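Local coordinates for cyclic nucleotide-binding protein (Ruegeria pomeroyi, PDB 3FX3) that probably acts as a DNA-binding transcription regulator of the Crp type, pairing a cyclic nucleotide-binding domain with a helix-turn-helix domain, at residues 38-41 with 42-45; 79-82 with 83-86. All blocks are in the same frame, centred on the assembly; numbering follows the deposited sequence.

Overall arrangement
Both contacts are tight corners in the cyclic nucleotide-binding domain, and they follow one another in series, with neither nesting inside the other. Contact 1 (38-41 with 42-45) comes first and takes the chain from strand 35-39, at the rim of one four-stranded antiparallel sheet, to strand 44-46 at the rim of the other. Contact 2 (79-82 with 83-86) makes the reverse passage, from strand 74-81 to strand 84-86, the outermost strands on the far sides of those sheets. Their centres lie about 14 Å apart. Each bridges the two sheets of the jelly roll: contact 1 on the surface, contact 2 close to the centre of the folded chain, facing the DNA-binding domain.

Contact 1: residues 38-41 with 42-45; sequences SYDR and GETL
The phenol ring of Y39 lies under L45, whose CG sits over the centre of one ring face, 3.9 Å from the ring centroid and almost on the ring normal: a CH-pi contact. CD1 of L45 reaches back toward CG and CD2 of Y39. E43 crosses the same side chain at about a right angle; its CG lies at the ring edge, and its CD comes to 3.7 Å from Y39 CD2, with the carboxylate turned 61° from the ring plane. With CG anti to the backbone N (chi1 -170°) and the chain extended beyond it, E43 reaches back across the turn, where its OE1 accepts a bond from D40 N at 3.0 Å. The N-H comes in on the anti side, 24° out of the carboxylate plane. OE2 of E43 accepts a hydrogen bond from a water 2.7 Å away, which also donates to S38 O, so OE1 is held directly by D40 N and OE2, through water, by S38 O. D40 OD2 lies 4.3 Å from E43 OE1, a like-charge approach that might raise the proton affinity of either acid, though for E43 the bonds from D40 N and the water would offset this. The backbone closes as a type II beta turn from D40 to E43, with E43 N bonded to D40 O at 2.9 Å and G42 at the positive-phi position. The turn joins strand 35-39 to strand 44-46 on the surface of the jelly roll. Y39 OH is hydrogen-bonded to H111, while Y39 and L45 both rest on V109 of strand 107-113, and G42, E43 and L45 pair through their backbones with strand 100-103.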
loop_
_atom_site.group_PDB
_atom_site.type_symbol
_atom_site.label_atom_id
_atom_site.label_comp_id
_atom_site.label_asym_id
_atom_site.label_seq_id
_atom_site.Cartn_x
_atom_site.Cartn_y
_atom_site.Cartn_z
ATOM N N SER B 38 -13.020 19.468 -18.526
ATOM C CA SER B 38 -12.721 18.567 -19.632
ATOM C C SER B 38 -11.449 18.973 -20.286
ATOM O O SER B 38 -11.148 20.147 -20.322
ATOM C CB SER B 38 -13.808 18.653 -20.687
ATOM O OG SER B 38 -14.892 17.908 -20.202
ATOM N N TYR B 39 -10.714 17.994 -20.804
ATOM C CA TYR B 39 -9.429 18.237 -21.466
ATOM C C TYR B 39 -9.405 17.467 -22.797
ATOM O O TYR B 39 -9.837 16.310 -22.870
ATOM C CB TYR B 39 -8.262 17.815 -20.551
ATOM C CG TYR B 39 -8.199 18.622 -19.279
ATOM C CD1 TYR B 39 -8.922 18.243 -18.161
ATOM C CD2 TYR B 39 -7.441 19.786 -19.202
ATOM C CE1 TYR B 39 -8.906 18.999 -16.984
ATOM C CE2 TYR B 39 -7.410 20.543 -18.052
ATOM C CZ TYR B 39 -8.159 20.139 -16.924
ATOM O OH TYR B 39 -8.163 20.895 -15.753
ATOM N N ASP B 40 -8.954 18.117 -23.858
ATOM C CA ASP B 40 -8.726 17.409 -25.119
ATOM C C ASP B 40 -7.456 16.575 -24.976
ATOM O O ASP B 40 -6.599 16.836 -24.116
ATOM C CB ASP B 40 -8.489 18.378 -26.290
ATOM C CG ASP B 40 -9.659 19.306 -26.545
ATOM O OD1 ASP B 40 -10.791 18.963 -26.181
ATOM O OD2 ASP B 40 -9.445 20.374 -27.155
ATOM N N ARG B 41 -7.324 15.588 -25.851
ATOM C CA ARG B 41 -6.080 14.845 -25.971
ATOM C C ARG B 41 -4.952 15.836 -26.155
ATOM O O ARG B 41 -5.069 16.771 -26.949
ATOM C CB ARG B 41 -6.098 13.925 -27.189
ATOM C CG ARG B 41 -5.024 12.832 -27.129
ATOM C CD ARG B 41 -4.151 12.772 -28.384
ATOM N NE ARG B 41 -4.133 11.428 -28.953
ATOM C CZ ARG B 41 -3.373 10.431 -28.513
ATOM N NH1 ARG B 41 -3.465 9.248 -29.093
ATOM N NH2 ARG B 41 -2.542 10.618 -27.490
ATOM N N GLY B 42 -3.880 15.636 -25.407
ATOM C CA GLY B 42 -2.700 16.492 -25.481
ATOM C C GLY B 42 -2.791 17.796 -24.690
ATOM O O GLY B 42 -1.842 18.578 -24.670
ATOM N N GLU B 43 -3.926 18.055 -24.034
ATOM C CA GLU B 43 -4.077 19.303 -23.293
ATOM C C GLU B 43 -3.400 19.191 -21.921
ATOM O O GLU B 43 -3.533 18.163 -21.222
ATOM C CB GLU B 43 -5.561 19.643 -23.125
ATOM C CG GLU B 43 -5.789 21.064 -22.576
ATOM C CD GLU B 43 -7.260 21.484 -22.456
ATOM O OE1 GLU B 43 -8.146 20.870 -23.101
ATOM O OE2 GLU B 43 -7.501 22.473 -21.720
ATOM N N THR B 44 -2.728 20.275 -21.535
ATOM C CA THR B 44 -2.102 20.422 -20.236
ATOM C C THR B 44 -3.136 20.602 -19.096
ATOM O O THR B 44 -4.056 21.417 -19.215
ATOM C CB THR B 44 -1.150 21.625 -20.240
ATOM O OG1 THR B 44 -0.067 21.347 -21.130
ATOM C CG2 THR B 44 -0.601 21.938 -18.837
ATOM N N LEU B 45 -2.978 19.827 -18.019
ATOM C CA LEU B 45 -3.735 20.033 -16.768
ATOM C C LEU B 45 -2.950 20.957 -15.878
ATOM O O LEU B 45 -3.509 21.881 -15.317
ATOM C CB LEU B 45 -3.965 18.723 -16.014
ATOM C CG LEU B 45 -5.041 17.766 -16.525
ATOM C CD1 LEU B 45 -4.612 17.111 -17.849
ATOM C CD2 LEU B 45 -5.331 16.706 -15.454
HETATM O O HOH W 1 -9.727 22.405 -20.203
#

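Contact 2: residues 79-82 with 83-86; sequences VFTR and GESF
F86 lays its CB over one face of the F80 ring, displaced toward the rim, in a CH-pi contact whose shortest approach is F80 CE2 to F86 CB at 3.7 Å. The two phenyl planes are nearly parallel, 12° apart, but offset, centroids 5.1 Å apart, so that little of one ring lies over the other. F86 has its CG between the backbone N and the carbonyl carbon (chi1 63°), which turns the ring back toward F80, with CD1 and CG near F80 CD2. At the F80 edge, near the ring plane, stands E84 OE1, 3.7 Å from F80 CD1, the carboxylate turned steeply against the ring. The same oxygen accepts a hydrogen bond from T81 N at 2.8 Å; the N-H arrives on the anti side, 29° out of the carboxylate plane, and CG2 of T81 packs beside it. The corner is a type II beta turn from T81 to E84. Its closing bond, E84 N to T81 O at 3.1 Å, is weak, and G83 occupies the positive-phi position. In the jelly roll of the cyclic nucleotide-binding domain this turn carries the chain from strand 74-81 in one sheet to strand 84-86 in the other. Farther out, E84 OE2 forms a salt bridge with R187 and R82 NH1 another with D167, linking the corner to the helix-turn-helix domain. T81 OG1 is hydrogen-bonded to G61 O, while S85 OG bonds to E88 and to L18 N. Around the aromatic pair, L65 of strand 62-68 touches both phenylalanines, and the ring of H56 on strand 54-58 meets that of F86.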
loop_
_atom_site.group_PDB
_atom_site.type_symbol
_atom_site.label_atom_id
_atom_site.label_comp_id
_atom_site.label_asym_id
_atom_site.label_seq_id
_atom_site.Cartn_x
_atom_site.Cartn_y
_atom_site.Cartn_z
ATOM N N VAL B 79 0.685 7.040 -15.085
ATOM C CA VAL B 79 -0.572 7.276 -15.761
ATOM C C VAL B 79 -1.733 6.950 -14.853
ATOM O O VAL B 79 -1.689 5.965 -14.113
ATOM C CB VAL B 79 -0.705 6.508 -17.082
ATOM C CG1 VAL B 79 0.224 7.093 -18.072
ATOM C CG2 VAL B 79 -0.424 5.012 -16.901
ATOM N N PHE B 80 -2.768 7.776 -14.899
ATOM C CA PHE B 80 -3.980 7.581 -14.080
ATOM C C PHE B 80 -5.203 7.590 -14.946
ATOM O O PHE B 80 -5.219 8.252 -15.991
ATOM C CB PHE B 80 -4.102 8.694 -13.023
ATOM C CG PHE B 80 -3.040 8.628 -11.966
ATOM C CD1 PHE B 80 -3.123 7.703 -10.949
ATOM C CD2 PHE B 80 -1.923 9.458 -12.018
ATOM C CE1 PHE B 80 -2.115 7.620 -9.974
ATOM C CE2 PHE B 80 -0.933 9.383 -11.059
ATOM C CZ PHE B 80 -1.018 8.478 -10.038
ATOM N N THR B 81 -6.246 6.898 -14.486
ATOM C CA THR B 81 -7.471 6.774 -15.243
ATOM C C THR B 81 -8.698 6.867 -14.320
ATOM O O THR B 81 -8.579 7.225 -13.155
ATOM C CB THR B 81 -7.480 5.472 -16.109
ATOM O OG1 THR B 81 -8.552 5.543 -17.063
ATOM C CG2 THR B 81 -7.640 4.227 -15.265
ATOM N N ARG B 82 -9.872 6.595 -14.856
ATOM C CA ARG B 82 -11.135 6.855 -14.131
ATOM C C ARG B 82 -11.177 6.233 -12.760
ATOM O O ARG B 82 -10.736 5.110 -12.571
ATOM C CB ARG B 82 -12.370 6.435 -14.925
ATOM C CG ARG B 82 -12.690 5.030 -14.899
ATOM C CD ARG B 82 -13.668 4.635 -16.052
ATOM N NE ARG B 82 -15.083 4.847 -15.761
ATOM C CZ ARG B 82 -15.808 4.090 -14.938
ATOM N NH1 ARG B 82 -15.244 3.080 -14.278
ATOM N NH2 ARG B 82 -17.108 4.342 -14.763
ATOM N N GLY B 83 -11.649 7.026 -11.805
ATOM C CA GLY B 83 -11.757 6.634 -10.411
ATOM C C GLY B 83 -10.467 6.757 -9.633
ATOM O O GLY B 83 -10.375 6.248 -8.536
ATOM N N GLU B 84 -9.454 7.419 -10.179
ATOM C CA GLU B 84 -8.176 7.522 -9.471
ATOM C C GLU B 84 -7.827 8.958 -9.175
ATOM O O GLU B 84 -8.014 9.845 -10.038
ATOM C CB GLU B 84 -7.047 6.864 -10.275
ATOM C CG GLU B 84 -7.319 5.388 -10.575
ATOM C CD GLU B 84 -6.188 4.721 -11.364
ATOM O OE1 GLU B 84 -5.585 5.329 -12.288
ATOM O OE2 GLU B 84 -5.896 3.557 -11.039
ATOM N N SER B 85 -7.320 9.193 -7.964
ATOM C CA SER B 85 -6.927 10.541 -7.548
ATOM C C SER B 85 -5.426 10.677 -7.581
ATOM O O SER B 85 -4.710 9.689 -7.523
ATOM C CB SER B 85 -7.415 10.879 -6.128
ATOM O OG SER B 85 -6.924 9.960 -5.171
ATOM N N PHE B 86 -4.948 11.904 -7.685
ATOM C CA PHE B 86 -3.521 12.152 -7.557
ATOM C C PHE B 86 -3.287 13.611 -7.151
ATOM O O PHE B 86 -4.198 14.438 -7.249
ATOM C CB PHE B 86 -2.790 11.786 -8.871
ATOM C CG PHE B 86 -3.208 12.619 -10.071
ATOM C CD1 PHE B 86 -4.252 12.235 -10.854
ATOM C CD2 PHE B 86 -2.543 13.787 -10.391
ATOM C CE1 PHE B 86 -4.652 12.987 -11.939
ATOM C CE2 PHE B 86 -2.917 14.536 -11.504
ATOM C CZ PHE B 86 -3.993 14.132 -12.271
#